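Local structure of dermonecrotic toxin (Pasteurella multocida, 2EBF) at residues T171-R176 with V552-W558; P43-E49 with F737-T743; L598-L602 with F671-G675; A648-W652 with W704-A709. The protein acts as a mitogenic, dermonecrotic toxin that induces bone resorption and is associated with atrophic rhinitis in pigs, its C-terminal region carrying a thiol protease-like catalytic triad. All blocks are in the same frame, centred on the assembly; numbering follows the deposited sequence.

The four contacts lie in the C-terminal region of the toxin. Contact 2 joins its two ends and encloses the other three along the chain. Contact 1 ties helix 171-180 to the loop 552-558, and its Ile175 side chain is about 11 Å from a bound glucose. Contacts 3 and 4 both belong to the C3 domain: their strands 660-673 and 643-656 are neighbours in one antiparallel sheet, and their centres are 21 Å apart. Contact 4 also comes within about 7 Å of contact 2 at the nearest atoms. The phosphonate held by Gly624 to Ser628 is about 14 Å from the Ser649 side chain of contact 4.

Contact 1: T171-R176 with V552-W558; sequences TADLIR and VTELENW
The guanidinium of Arg176 lies between Val552 and Leu555: Val552 CG1 sits 3.8 Å above the centre of one face, and Leu555 CG covers the opposite face nearer the rim. Around its edge are Thr553 O, the Asp173 carboxylate and a water. Above one side of the Trp558 indole lie Ala172 CB and Leu555 CD1, both offset toward the rim, while Thr171 CG2 stands at its edge. Ile175 CD1 reaches the far end of the six-membered ring, 3.8 Å from Trp558 CH2. Arg176 NH2 donates to Thr553 O over 2.9 Å at 162°, almost in the guanidinium plane although well above the plane of the carbonyl. The water accepts from Arg176 NE and donates to the same Thr553 O, so one carbonyl is gripped twice. Arg176 NH1 forms a 2.8 Å salt bridge with Asp173 OD1, one helical turn back and tilted from the guanidinium plane. With its chain extended from CG to NE, Arg176 spans the gap to the loop. Leu555 CD1 also packs on Ile175 CG2 at 3.9 Å. Helix 135-143 adjoins the contact through Leu137, which touches both Thr171 and Trp558. A type II beta turn from Leu555 to Trp558, with Asn557 at its positive-phi position, presents both apolar side chains to the start of helix 171-180: a loop-on-helix packing at the protein surface, pinned by an arginine-to-carbonyl bond.

Contact 2: P43-E49 with F737-T743; sequences PFRIGLE and FTKPRLT
With the CA atoms of Pro43 and Thr738 6.2 Å apart and those of Gly47 and Thr743 6.0 Å, two irregular segments run side by side in the same direction, without direct backbone-to-backbone hydrogen bonds. Arg45 bridges them: its extended chain brings NH2 to Arg741 O at 2.6 Å, 18° off the carbonyl plane, with weak bonds from NH1 to that oxygen and from NH2 to Thr743 OG1; NH1 also bonds Ser42 O. Thr743 OG1 donates to Glu49 OE2 over 2.7 Å, approaching from above the carboxylate plane, and a water links it to Gly47 N. At the other end, Phe44 CZ meets Phe737 CE1 at 3.7 Å; these rings are near parallel (28°) but slid apart, with little overlap. Arg741, salt-bridged to Glu133, folds back to give NH2 to Phe737 O, and Pro43 CB rests 3.6 Å from Arg741 NH2. Helix 151-164 supports Phe44 through Met160 and Met163, helix 88-108 receives Ile46 and Leu48, and Pro740 packs on Trp653 of strand 643-656.

Contact 3: L598-L602 with F671-G675; sequences LREEL and FKFAG
Phe673 lies against the helix, meeting Leu598, Glu601 and Leu602. The inner part is apolar: buried Leu602 places CD1 3.9 Å from Phe673 CD1 and 4.1 Å from Phe671 CZ, the latter at the edge of the Phe671 ring. With CG opposite its backbone N (chi1 177°), the Phe673 side chain extends far enough to put CE1 3.9 Å from Leu602 CB. Phe678 of strand 676-681 packs against this group, its ring meeting Phe671. The outer side is more open to solvent, though its distances are no longer. Leu598 CD1 touches Ala674 CB at 3.8 Å in the exposed turn after the strand, and Leu598 CD2 meets Phe673 CZ. Glu601 sets its carboxylate at the ring edge, CD 3.5 Å from Phe673 CE2 and OE1 near the ring plane, the two planes 77° apart; its OE2 has a long, weak ion pair with Lys605. No hydrogen bond crosses the contact, so cohesion is chiefly apolar, probably aided by attraction between the carboxylate and the slightly positive rim of the Phe673 ring.

Contact 4: A648-W652 with W704-A709; sequences ASITW and WALEIA
Helix 701-711 packs on one face of the antiparallel sheet of the C3 domain, and Ile650 of strand 643-656 is the side chain it closes over. The short axes run 9.2 Å apart at 29°. Ile650 holds CG1 opposite its backbone N (chi1 -178°), which sends CD1 toward the helix backbone: it lies 3.4 Å from Ala705 O and 3.9 Å from Ala709 CB, the two alanines being a helical turn apart. The other branch, Ile650 CG2, touches Trp704 CH2 at 3.7 Å and Ile708 CG2 at 3.8 Å. The Trp704 ring slides past Ile650 in the opposite direction, and its CZ3 meets Ala648 CB at 3.8 Å. Ile708 CG1 covers part of one face of that indole, and Ile708 CG2 extends to Trp652 CZ3, 4.0 Å away. All touching residues are buried. The indole is fixed in rotation by a hydrogen bond from Trp704 NE1 to Asp681, and its ring also meets His666 of strand 660-673. Connecting strand 697-700 to strand 717-720, which runs parallel to it beyond three intervening strands, the helix forms a beta-alpha-beta crossover, here packed on one face of an antiparallel sheet.

Contact 1: T171-R176 with V552-W558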
loop_
_atom_site.group_PDB
_atom_site.type_symbol
_atom_site.label_atom_id
_atom_site.label_comp_id
_atom_site.label_asym_id
_atom_site.label_seq_id
_atom_site.Cartn_x
_atom_site.Cartn_y
_atom_site.Cartn_z
ATOM N N THR A 171 7.134 -6.691 1.328
ATOM C CA THR A 171 7.185 -6.671 2.799
ATOM C C THR A 171 8.392 -5.922 3.353
ATOM O O THR A 171 8.256 -5.084 4.249
ATOM C CB THR A 171 7.101 -8.106 3.391
ATOM O OG1 THR A 171 5.904 -8.742 2.927
ATOM C CG2 THR A 171 7.077 -8.085 4.917
ATOM N N ALA A 172 9.582 -6.223 2.840
ATOM C CA ALA A 172 10.783 -5.590 3.366
ATOM C C ALA A 172 10.687 -4.061 3.269
ATOM O O ALA A 172 10.966 -3.335 4.231
ATOM C CB ALA A 172 12.037 -6.104 2.623
ATOM N N ASP A 173 10.293 -3.577 2.097
ATOM C CA ASP A 173 10.207 -2.138 1.874
ATOM C C ASP A 173 9.063 -1.499 2.674
ATOM O O ASP A 173 9.181 -0.359 3.103
ATOM C CB ASP A 173 10.079 -1.831 0.384
ATOM C CG ASP A 173 11.384 -2.011 -0.364
ATOM O OD1 ASP A 173 12.469 -1.754 0.213
ATOM O OD2 ASP A 173 11.321 -2.416 -1.536
ATOM N N LEU A 174 7.964 -2.225 2.872
ATOM C CA LEU A 174 6.870 -1.699 3.715
ATOM C C LEU A 174 7.319 -1.620 5.187
ATOM O O LEU A 174 6.933 -0.700 5.916
ATOM C CB LEU A 174 5.567 -2.486 3.535
ATOM C CG LEU A 174 4.752 -2.139 2.275
ATOM C CD1 LEU A 174 3.861 -3.297 1.823
ATOM C CD2 LEU A 174 3.914 -0.867 2.465
ATOM N N ILE A 175 8.168 -2.564 5.604
ATOM C CA ILE A 175 8.809 -2.482 6.922
ATOM C C ILE A 175 9.720 -1.252 6.999
ATOM O O ILE A 175 9.677 -0.520 7.984
ATOM C CB ILE A 175 9.596 -3.777 7.279
ATOM C CG1 ILE A 175 8.622 -4.926 7.572
ATOM C CG2 ILE A 175 10.571 -3.538 8.455
ATOM C CD1 ILE A 175 9.294 -6.329 7.611
ATOM N N ARG A 176 10.528 -1.017 5.964
ATOM C CA ARG A 176 11.413 0.156 5.955
ATOM C C ARG A 176 10.616 1.461 6.082
ATOM O O ARG A 176 11.001 2.358 6.840
ATOM C CB ARG A 176 12.297 0.178 4.706
ATOM C CG ARG A 176 13.187 -1.041 4.568
ATOM C CD ARG A 176 14.129 -0.875 3.392
ATOM N NE ARG A 176 15.233 -1.830 3.415
ATOM C CZ ARG A 176 15.327 -2.903 2.635
ATOM N NH1 ARG A 176 14.384 -3.186 1.744
ATOM N NH2 ARG A 176 16.394 -3.687 2.738
ATOM N N VAL A 552 19.530 0.728 -0.359
ATOM C CA VAL A 552 19.146 -0.055 0.826
ATOM C C VAL A 552 20.312 -0.789 1.492
ATOM O O VAL A 552 21.327 -1.091 0.850
ATOM C CB VAL A 552 18.026 -1.082 0.503
ATOM C CG1 VAL A 552 16.730 -0.368 0.101
ATOM C CG2 VAL A 552 18.485 -2.078 -0.578
ATOM N N THR A 553 20.153 -1.023 2.795
ATOM C CA THR A 553 20.899 -2.022 3.540
ATOM C C THR A 553 19.893 -3.135 3.805
ATOM O O THR A 553 18.747 -2.865 4.169
ATOM C CB THR A 553 21.351 -1.479 4.903
ATOM O OG1 THR A 553 22.043 -0.242 4.725
ATOM C CG2 THR A 553 22.256 -2.462 5.608
ATOM N N GLU A 554 20.315 -4.378 3.608
ATOM C CA GLU A 554 19.487 -5.515 3.961
ATOM C C GLU A 554 18.941 -5.375 5.393
ATOM O O GLU A 554 19.661 -4.965 6.309
ATOM C CB GLU A 554 20.303 -6.803 3.824
ATOM C CG GLU A 554 19.465 -8.047 3.787
ATOM C CD GLU A 554 19.039 -8.452 2.389
ATOM O OE1 GLU A 554 19.136 -7.646 1.437
ATOM O OE2 GLU A 554 18.605 -9.607 2.248
ATOM N N LEU A 555 17.664 -5.692 5.580
ATOM C CA LEU A 555 17.118 -5.794 6.934
ATOM C C LEU A 555 17.831 -6.927 7.669
ATOM O O LEU A 555 18.263 -7.905 7.049
ATOM C CB LEU A 555 15.609 -6.017 6.909
ATOM C CG LEU A 555 14.767 -4.844 6.382
ATOM C CD1 LEU A 555 13.293 -5.254 6.267
ATOM C CD2 LEU A 555 14.927 -3.576 7.257
ATOM N N GLU A 556 17.976 -6.785 8.983
ATOM C CA GLU A 556 18.760 -7.727 9.762
ATOM C C GLU A 556 18.385 -9.184 9.471
ATOM O O GLU A 556 17.246 -9.595 9.678
ATOM C CB GLU A 556 18.632 -7.419 11.253
ATOM C CG GLU A 556 19.604 -8.201 12.115
ATOM C CD GLU A 556 19.347 -8.008 13.588
ATOM O OE1 GLU A 556 18.325 -7.369 13.957
ATOM O OE2 GLU A 556 20.169 -8.500 14.379
ATOM N N ASN A 557 19.361 -9.942 8.970
ATOM C CA ASN A 557 19.225 -11.383 8.747
ATOM C C ASN A 557 18.104 -11.792 7.782
ATOM O O ASN A 557 17.636 -12.937 7.820
ATOM C CB ASN A 557 19.094 -12.125 10.097
ATOM C CG ASN A 557 20.321 -11.979 10.970
ATOM O OD1 ASN A 557 21.458 -11.949 10.479
ATOM N ND2 ASN A 557 20.106 -11.913 12.283
ATOM N N TRP A 558 17.691 -10.856 6.917
ATOM C CA TRP A 558 16.505 -11.011 6.060
ATOM C C TRP A 558 16.566 -12.252 5.191
ATOM O O TRP A 558 17.619 -12.577 4.650
ATOM C CB TRP A 558 16.296 -9.772 5.163
ATOM C CG TRP A 558 14.951 -9.748 4.500
ATOM C CD1 TRP A 558 14.675 -9.973 3.182
ATOM C CD2 TRP A 558 13.690 -9.506 5.138
ATOM N NE1 TRP A 558 13.314 -9.887 2.961
ATOM C CE2 TRP A 558 12.692 -9.601 4.145
ATOM C CE3 TRP A 558 13.307 -9.240 6.461
ATOM C CZ2 TRP A 558 11.335 -9.422 4.426
ATOM C CZ3 TRP A 558 11.950 -9.057 6.741
ATOM C CH2 TRP A 558 10.987 -9.143 5.723
HETATM O O HOH W 1 17.019 -1.048 5.749
#

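Contact 2: P43-E49 with F737-T743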
loop_
_atom_site.group_PDB
_atom_site.type_symbol
_atom_site.label_atom_id
_atom_site.label_comp_id
_atom_site.label_asym_id
_atom_site.label_seq_id
_atom_site.Cartn_x
_atom_site.Cartn_y
_atom_site.Cartn_z
ATOM N N PRO A 43 0.233 -23.688 6.210
ATOM C CA PRO A 43 1.093 -23.255 7.308
ATOM C C PRO A 43 0.590 -21.976 7.982
ATOM O O PRO A 43 0.981 -21.691 9.117
ATOM C CB PRO A 43 2.446 -22.977 6.619
ATOM C CG PRO A 43 2.094 -22.733 5.178
ATOM C CD PRO A 43 0.937 -23.648 4.910
ATOM N N PHE A 44 -0.276 -21.226 7.299
ATOM C CA PHE A 44 -0.715 -19.907 7.780
ATOM C C PHE A 44 -2.098 -19.922 8.399
ATOM O O PHE A 44 -2.822 -18.929 8.346
ATOM C CB PHE A 44 -0.641 -18.871 6.646
ATOM C CG PHE A 44 0.734 -18.751 6.038
ATOM C CD1 PHE A 44 0.899 -18.611 4.661
ATOM C CD2 PHE A 44 1.859 -18.815 6.842
ATOM C CE1 PHE A 44 2.179 -18.514 4.095
ATOM C CE2 PHE A 44 3.158 -18.741 6.288
ATOM C CZ PHE A 44 3.308 -18.577 4.907
ATOM N N ARG A 45 -2.464 -21.038 9.009
ATOM C CA ARG A 45 -3.835 -21.181 9.497
ATOM C C ARG A 45 -4.064 -20.513 10.868
ATOM O O ARG A 45 -5.190 -20.465 11.361
ATOM C CB ARG A 45 -4.249 -22.652 9.502
ATOM C CG ARG A 45 -3.420 -23.527 10.385
ATOM C CD ARG A 45 -3.903 -24.966 10.311
ATOM N NE ARG A 45 -3.165 -25.795 11.255
ATOM C CZ ARG A 45 -1.960 -26.306 11.025
ATOM N NH1 ARG A 45 -1.334 -26.091 9.864
ATOM N NH2 ARG A 45 -1.379 -27.044 11.961
ATOM N N ILE A 46 -2.998 -19.976 11.462
ATOM C CA ILE A 46 -3.102 -19.223 12.738
ATOM C C ILE A 46 -3.827 -20.064 13.798
ATOM O O ILE A 46 -4.808 -19.632 14.427
ATOM C CB ILE A 46 -3.743 -17.810 12.548
ATOM C CG1 ILE A 46 -3.027 -17.031 11.436
ATOM C CG2 ILE A 46 -3.654 -16.981 13.815
ATOM C CD1 ILE A 46 -3.816 -16.972 10.196
ATOM N N GLY A 47 -3.349 -21.296 13.955
ATOM C CA GLY A 47 -3.963 -22.261 14.858
ATOM C C GLY A 47 -3.777 -21.846 16.303
ATOM O O GLY A 47 -2.727 -21.294 16.667
ATOM N N LEU A 48 -4.798 -22.107 17.123
ATOM C CA LEU A 48 -4.780 -21.713 18.538
ATOM C C LEU A 48 -4.551 -22.863 19.520
ATOM O O LEU A 48 -4.769 -22.701 20.714
ATOM C CB LEU A 48 -6.060 -20.963 18.893
ATOM C CG LEU A 48 -6.270 -19.636 18.150
ATOM C CD1 LEU A 48 -7.627 -19.075 18.464
ATOM C CD2 LEU A 48 -5.153 -18.631 18.495
ATOM N N GLU A 49 -4.083 -24.008 19.021
ATOM C CA GLU A 49 -3.856 -25.185 19.876
ATOM C C GLU A 49 -2.819 -24.962 20.972
ATOM O O GLU A 49 -2.843 -25.643 21.999
ATOM C CB GLU A 49 -3.476 -26.418 19.050
ATOM C CG GLU A 49 -4.571 -26.898 18.113
ATOM C CD GLU A 49 -4.422 -26.367 16.692
ATOM O OE1 GLU A 49 -4.790 -27.111 15.753
ATOM O OE2 GLU A 49 -3.940 -25.226 16.502
ATOM N N PHE A 737 8.341 -25.278 3.395
ATOM C CA PHE A 737 7.463 -24.605 4.363
ATOM C C PHE A 737 5.991 -24.996 4.185
ATOM O O PHE A 737 5.180 -24.788 5.097
ATOM C CB PHE A 737 7.644 -23.072 4.338
ATOM C CG PHE A 737 6.802 -22.366 3.297
ATOM C CD1 PHE A 737 5.547 -21.839 3.623
ATOM C CD2 PHE A 737 7.271 -22.225 1.996
ATOM C CE1 PHE A 737 4.776 -21.184 2.652
ATOM C CE2 PHE A 737 6.527 -21.573 1.023
ATOM C CZ PHE A 737 5.275 -21.047 1.345
ATOM N N THR A 738 5.658 -25.593 3.033
ATOM C CA THR A 738 4.287 -26.048 2.764
ATOM C C THR A 738 4.011 -27.504 3.153
ATOM O O THR A 738 2.860 -27.942 3.101
ATOM C CB THR A 738 3.858 -25.851 1.283
ATOM O OG1 THR A 738 4.577 -26.764 0.446
ATOM C CG2 THR A 738 4.102 -24.397 0.813
ATOM N N LYS A 739 5.042 -28.271 3.517
ATOM C CA LYS A 739 4.780 -29.614 4.045
ATOM C C LYS A 739 3.898 -29.473 5.300
ATOM O O LYS A 739 4.247 -28.736 6.221
ATOM C CB LYS A 739 6.075 -30.400 4.320
ATOM C CG LYS A 739 5.810 -31.823 4.820
ATOM C CD LYS A 739 6.984 -32.756 4.597
ATOM C CE LYS A 739 6.727 -34.102 5.261
ATOM N NZ LYS A 739 7.900 -35.022 5.157
ATOM N N PRO A 740 2.720 -30.116 5.299
ATOM C CA PRO A 740 1.751 -29.887 6.375
ATOM C C PRO A 740 2.301 -30.122 7.774
ATOM O O PRO A 740 2.960 -31.127 8.024
ATOM C CB PRO A 740 0.622 -30.869 6.038
ATOM C CG PRO A 740 0.678 -30.962 4.540
ATOM C CD PRO A 740 2.167 -31.023 4.270
ATOM N N ARG A 741 2.022 -29.180 8.666
ATOM C CA ARG A 741 2.540 -29.207 10.022
ATOM C C ARG A 741 1.419 -29.122 11.033
ATOM O O ARG A 741 0.420 -28.443 10.804
ATOM C CB ARG A 741 3.435 -27.997 10.267
ATOM C CG ARG A 741 4.824 -28.101 9.739
ATOM C CD ARG A 741 5.553 -26.797 10.031
ATOM N NE ARG A 741 5.346 -25.804 8.978
ATOM C CZ ARG A 741 5.988 -24.643 8.908
ATOM N NH1 ARG A 741 6.861 -24.293 9.858
ATOM N NH2 ARG A 741 5.745 -23.828 7.887
ATOM N N LEU A 742 1.622 -29.783 12.172
ATOM C CA LEU A 742 0.795 -29.558 13.351
ATOM C C LEU A 742 1.127 -28.179 13.923
ATOM O O LEU A 742 2.234 -27.643 13.708
ATOM C CB LEU A 742 1.027 -30.642 14.406
ATOM C CG LEU A 742 0.506 -32.049 14.103
ATOM C CD1 LEU A 742 1.244 -33.083 14.949
ATOM C CD2 LEU A 742 -1.003 -32.137 14.324
ATOM N N THR A 743 0.161 -27.601 14.632
ATOM C CA THR A 743 0.364 -26.325 15.320
ATOM C C THR A 743 1.474 -26.479 16.378
ATOM O O THR A 743 2.217 -25.528 16.668
ATOM C CB THR A 743 -0.959 -25.813 15.911
ATOM O OG1 THR A 743 -1.903 -25.637 14.846
ATOM C CG2 THR A 743 -0.769 -24.490 16.618
HETATM O O HOH W 2 0.789 -26.672 7.321
HETATM O O HOH W 3 -0.947 -23.360 13.043
HETATM O O HOH W 4 -2.261 -28.930 14.265
#

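Contact 3: L598-L602 with F671-G675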
loop_
_atom_site.group_PDB
_atom_site.type_symbol
_atom_site.label_atom_id
_atom_site.label_comp_id
_atom_site.label_asym_id
_atom_site.label_seq_id
_atom_site.Cartn_x
_atom_site.Cartn_y
_atom_site.Cartn_z
ATOM N N LEU A 598 -8.359 -18.750 -34.479
ATOM C CA LEU A 598 -7.303 -19.754 -34.326
ATOM C C LEU A 598 -7.865 -21.085 -33.818
ATOM O O LEU A 598 -7.162 -22.097 -33.791
ATOM C CB LEU A 598 -6.197 -19.238 -33.403
ATOM C CG LEU A 598 -5.335 -18.075 -33.921
ATOM C CD1 LEU A 598 -4.686 -17.310 -32.773
ATOM C CD2 LEU A 598 -4.280 -18.551 -34.916
ATOM N N ARG A 599 -9.143 -21.072 -33.443
ATOM C CA ARG A 599 -9.814 -22.217 -32.840
ATOM C C ARG A 599 -9.714 -23.486 -33.675
ATOM O O ARG A 599 -9.315 -24.541 -33.182
ATOM C CB ARG A 599 -11.288 -21.894 -32.641
ATOM C CG ARG A 599 -11.883 -22.486 -31.392
ATOM C CD ARG A 599 -12.178 -21.377 -30.405
ATOM N NE ARG A 599 -13.615 -21.121 -30.313
ATOM C CZ ARG A 599 -14.170 -20.184 -29.546
ATOM N NH1 ARG A 599 -13.417 -19.383 -28.799
ATOM N NH2 ARG A 599 -15.490 -20.047 -29.534
ATOM N N GLU A 600 -10.105 -23.372 -34.940
ATOM C CA GLU A 600 -10.157 -24.504 -35.857
ATOM C C GLU A 600 -8.785 -25.150 -36.044
ATOM O O GLU A 600 -8.662 -26.379 -36.066
ATOM C CB GLU A 600 -10.767 -24.074 -37.203
ATOM C CG GLU A 600 -9.963 -23.042 -38.040
ATOM C CD GLU A 600 -9.481 -21.815 -37.251
ATOM O OE1 GLU A 600 -8.238 -21.608 -37.208
ATOM O OE2 GLU A 600 -10.337 -21.072 -36.681
ATOM N N GLU A 601 -7.756 -24.320 -36.167
ATOM C CA GLU A 601 -6.400 -24.825 -36.326
ATOM C C GLU A 601 -5.929 -25.554 -35.064
ATOM O O GLU A 601 -5.353 -26.641 -35.150
ATOM C CB GLU A 601 -5.437 -23.701 -36.677
ATOM C CG GLU A 601 -4.046 -24.209 -37.015
ATOM C CD GLU A 601 -3.057 -23.105 -37.302
ATOM O OE1 GLU A 601 -3.432 -21.912 -37.218
ATOM O OE2 GLU A 601 -1.897 -23.439 -37.614
ATOM N N LEU A 602 -6.171 -24.949 -33.901
ATOM C CA LEU A 602 -5.875 -25.592 -32.621
ATOM C C LEU A 602 -6.511 -26.981 -32.510
ATOM O O LEU A 602 -5.824 -27.951 -32.186
ATOM C CB LEU A 602 -6.305 -24.713 -31.439
ATOM C CG LEU A 602 -6.077 -25.334 -30.050
ATOM C CD1 LEU A 602 -4.571 -25.560 -29.758
ATOM C CD2 LEU A 602 -6.728 -24.512 -28.947
ATOM N N PHE A 671 3.260 -28.574 -26.505
ATOM C CA PHE A 671 3.566 -27.884 -27.751
ATOM C C PHE A 671 3.144 -26.434 -27.583
ATOM O O PHE A 671 2.339 -26.109 -26.706
ATOM C CB PHE A 671 2.904 -28.559 -28.977
ATOM C CG PHE A 671 1.411 -28.386 -29.045
ATOM C CD1 PHE A 671 0.851 -27.325 -29.747
ATOM C CD2 PHE A 671 0.560 -29.299 -28.431
ATOM C CE1 PHE A 671 -0.522 -27.156 -29.808
ATOM C CE2 PHE A 671 -0.826 -29.139 -28.489
ATOM C CZ PHE A 671 -1.368 -28.073 -29.183
ATOM N N LYS A 672 3.703 -25.564 -28.419
ATOM C CA LYS A 672 3.448 -24.145 -28.318
ATOM C C LYS A 672 2.627 -23.703 -29.518
ATOM O O LYS A 672 2.966 -24.000 -30.665
ATOM C CB LYS A 672 4.765 -23.368 -28.219
ATOM C CG LYS A 672 4.593 -21.968 -27.678
ATOM C CD LYS A 672 5.771 -21.558 -26.827
ATOM C CE LYS A 672 5.612 -20.120 -26.352
ATOM N NZ LYS A 672 6.923 -19.593 -25.858
ATOM N N PHE A 673 1.520 -23.029 -29.237
ATOM C CA PHE A 673 0.664 -22.518 -30.294
ATOM C C PHE A 673 0.026 -21.214 -29.838
ATOM O O PHE A 673 -0.499 -21.126 -28.727
ATOM C CB PHE A 673 -0.412 -23.544 -30.676
ATOM C CG PHE A 673 -1.389 -23.046 -31.716
ATOM C CD1 PHE A 673 -2.656 -22.606 -31.349
ATOM C CD2 PHE A 673 -1.032 -23.007 -33.065
ATOM C CE1 PHE A 673 -3.562 -22.135 -32.312
ATOM C CE2 PHE A 673 -1.929 -22.539 -34.034
ATOM C CZ PHE A 673 -3.195 -22.105 -33.655
ATOM N N ALA A 674 0.091 -20.206 -30.711
ATOM C CA ALA A 674 -0.486 -18.885 -30.466
ATOM C C ALA A 674 -0.050 -18.294 -29.130
ATOM O O ALA A 674 -0.875 -17.799 -28.368
ATOM C CB ALA A 674 -2.010 -18.946 -30.547
ATOM N N GLY A 675 1.243 -18.382 -28.833
ATOM C CA GLY A 675 1.773 -17.805 -27.598
ATOM C C GLY A 675 1.592 -18.622 -26.323
ATOM O O GLY A 675 2.255 -18.343 -25.321
#

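Contact 4: A648-W652 with W704-A709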
loop_
_atom_site.group_PDB
_atom_site.type_symbol
_atom_site.label_atom_id
_atom_site.label_comp_id
_atom_site.label_asym_id
_atom_site.label_seq_id
_atom_site.Cartn_x
_atom_site.Cartn_y
_atom_site.Cartn_z
ATOM N N ALA A 648 5.749 -28.847 -18.315
ATOM C CA ALA A 648 5.334 -28.437 -16.982
ATOM C C ALA A 648 5.402 -29.622 -16.035
ATOM O O ALA A 648 5.270 -30.764 -16.454
ATOM C CB ALA A 648 3.909 -27.862 -17.015
ATOM N N SER A 649 5.630 -29.329 -14.757
ATOM C CA SER A 649 5.638 -30.341 -13.720
ATOM C C SER A 649 4.838 -29.844 -12.527
ATOM O O SER A 649 4.781 -28.645 -12.241
ATOM C CB SER A 649 7.073 -30.659 -13.304
ATOM O OG SER A 649 7.831 -31.058 -14.421
ATOM N N ILE A 650 4.195 -30.773 -11.840
ATOM C CA ILE A 650 3.442 -30.441 -10.649
ATOM C C ILE A 650 3.777 -31.444 -9.556
ATOM O O ILE A 650 3.907 -32.634 -9.825
ATOM C CB ILE A 650 1.925 -30.391 -10.936
ATOM C CG1 ILE A 650 1.176 -29.980 -9.663
ATOM C CG2 ILE A 650 1.427 -31.736 -11.525
ATOM C CD1 ILE A 650 -0.286 -29.606 -9.873
ATOM N N THR A 651 3.918 -30.951 -8.331
ATOM C CA THR A 651 4.265 -31.796 -7.192
ATOM C C THR A 651 3.422 -31.383 -5.986
ATOM O O THR A 651 3.027 -30.231 -5.875
ATOM C CB THR A 651 5.778 -31.738 -6.877
ATOM O OG1 THR A 651 6.088 -32.647 -5.814
ATOM C CG2 THR A 651 6.225 -30.314 -6.503
ATOM N N TRP A 652 3.150 -32.323 -5.088
ATOM C CA TRP A 652 2.218 -32.066 -3.994
ATOM C C TRP A 652 2.492 -33.019 -2.841
ATOM O O TRP A 652 3.349 -33.900 -2.944
ATOM C CB TRP A 652 0.750 -32.181 -4.470
ATOM C CG TRP A 652 0.342 -33.565 -4.922
ATOM C CD1 TRP A 652 -0.169 -34.570 -4.140
ATOM C CD2 TRP A 652 0.406 -34.086 -6.254
ATOM N NE1 TRP A 652 -0.410 -35.691 -4.904
ATOM C CE2 TRP A 652 -0.071 -35.421 -6.206
ATOM C CE3 TRP A 652 0.841 -33.565 -7.486
ATOM C CZ2 TRP A 652 -0.129 -36.238 -7.341
ATOM C CZ3 TRP A 652 0.774 -34.379 -8.622
ATOM C CH2 TRP A 652 0.287 -35.702 -8.536
ATOM N N TRP A 704 -4.234 -28.005 -17.213
ATOM C CA TRP A 704 -3.626 -29.308 -16.947
ATOM C C TRP A 704 -3.222 -29.433 -15.473
ATOM O O TRP A 704 -3.594 -30.404 -14.819
ATOM C CB TRP A 704 -2.415 -29.539 -17.859
ATOM C CG TRP A 704 -1.584 -30.757 -17.489
ATOM C CD1 TRP A 704 -1.805 -32.049 -17.881
ATOM C CD2 TRP A 704 -0.395 -30.781 -16.681
ATOM N NE1 TRP A 704 -0.846 -32.873 -17.356
ATOM C CE2 TRP A 704 0.038 -32.124 -16.620
ATOM C CE3 TRP A 704 0.342 -29.796 -16.000
ATOM C CZ2 TRP A 704 1.172 -32.517 -15.900
ATOM C CZ3 TRP A 704 1.479 -30.185 -15.278
ATOM C CH2 TRP A 704 1.882 -31.542 -15.239
ATOM N N ALA A 705 -2.475 -28.451 -14.956
ATOM C CA ALA A 705 -2.018 -28.486 -13.557
ATOM C C ALA A 705 -3.196 -28.608 -12.603
ATOM O O ALA A 705 -3.180 -29.435 -11.679
ATOM C CB ALA A 705 -1.187 -27.256 -13.222
ATOM N N LEU A 706 -4.225 -27.793 -12.839
ATOM C CA LEU A 706 -5.415 -27.791 -12.003
ATOM C C LEU A 706 -6.101 -29.158 -12.037
ATOM O O LEU A 706 -6.473 -29.692 -10.987
ATOM C CB LEU A 706 -6.375 -26.671 -12.441
ATOM C CG LEU A 706 -7.626 -26.386 -11.603
ATOM C CD1 LEU A 706 -8.232 -25.014 -11.912
ATOM C CD2 LEU A 706 -8.640 -27.402 -11.908
ATOM N N GLU A 707 -6.261 -29.723 -13.233
ATOM C CA GLU A 707 -6.895 -31.036 -13.362
ATOM C C GLU A 707 -6.146 -32.123 -12.601
ATOM O O GLU A 707 -6.749 -32.909 -11.872
ATOM C CB GLU A 707 -7.059 -31.439 -14.829
ATOM C CG GLU A 707 -7.377 -32.930 -14.984
ATOM C CD GLU A 707 -8.070 -33.299 -16.280
ATOM O OE1 GLU A 707 -8.581 -32.414 -17.003
ATOM O OE2 GLU A 707 -8.124 -34.510 -16.557
ATOM N N ILE A 708 -4.826 -32.158 -12.771
ATOM C CA ILE A 708 -3.995 -33.144 -12.090
ATOM C C ILE A 708 -4.072 -32.983 -10.563
ATOM O O ILE A 708 -4.181 -33.965 -9.836
ATOM C CB ILE A 708 -2.509 -33.063 -12.586
ATOM C CG1 ILE A 708 -2.417 -33.366 -14.101
ATOM C CG2 ILE A 708 -1.637 -34.032 -11.823
ATOM C CD1 ILE A 708 -2.941 -34.760 -14.528
ATOM N N ALA A 709 -4.009 -31.746 -10.080
ATOM C CA ALA A 709 -4.077 -31.499 -8.641
ATOM C C ALA A 709 -5.426 -31.955 -8.072
ATOM O O ALA A 709 -5.485 -32.603 -7.031
ATOM C CB ALA A 709 -3.828 -30.020 -8.334
#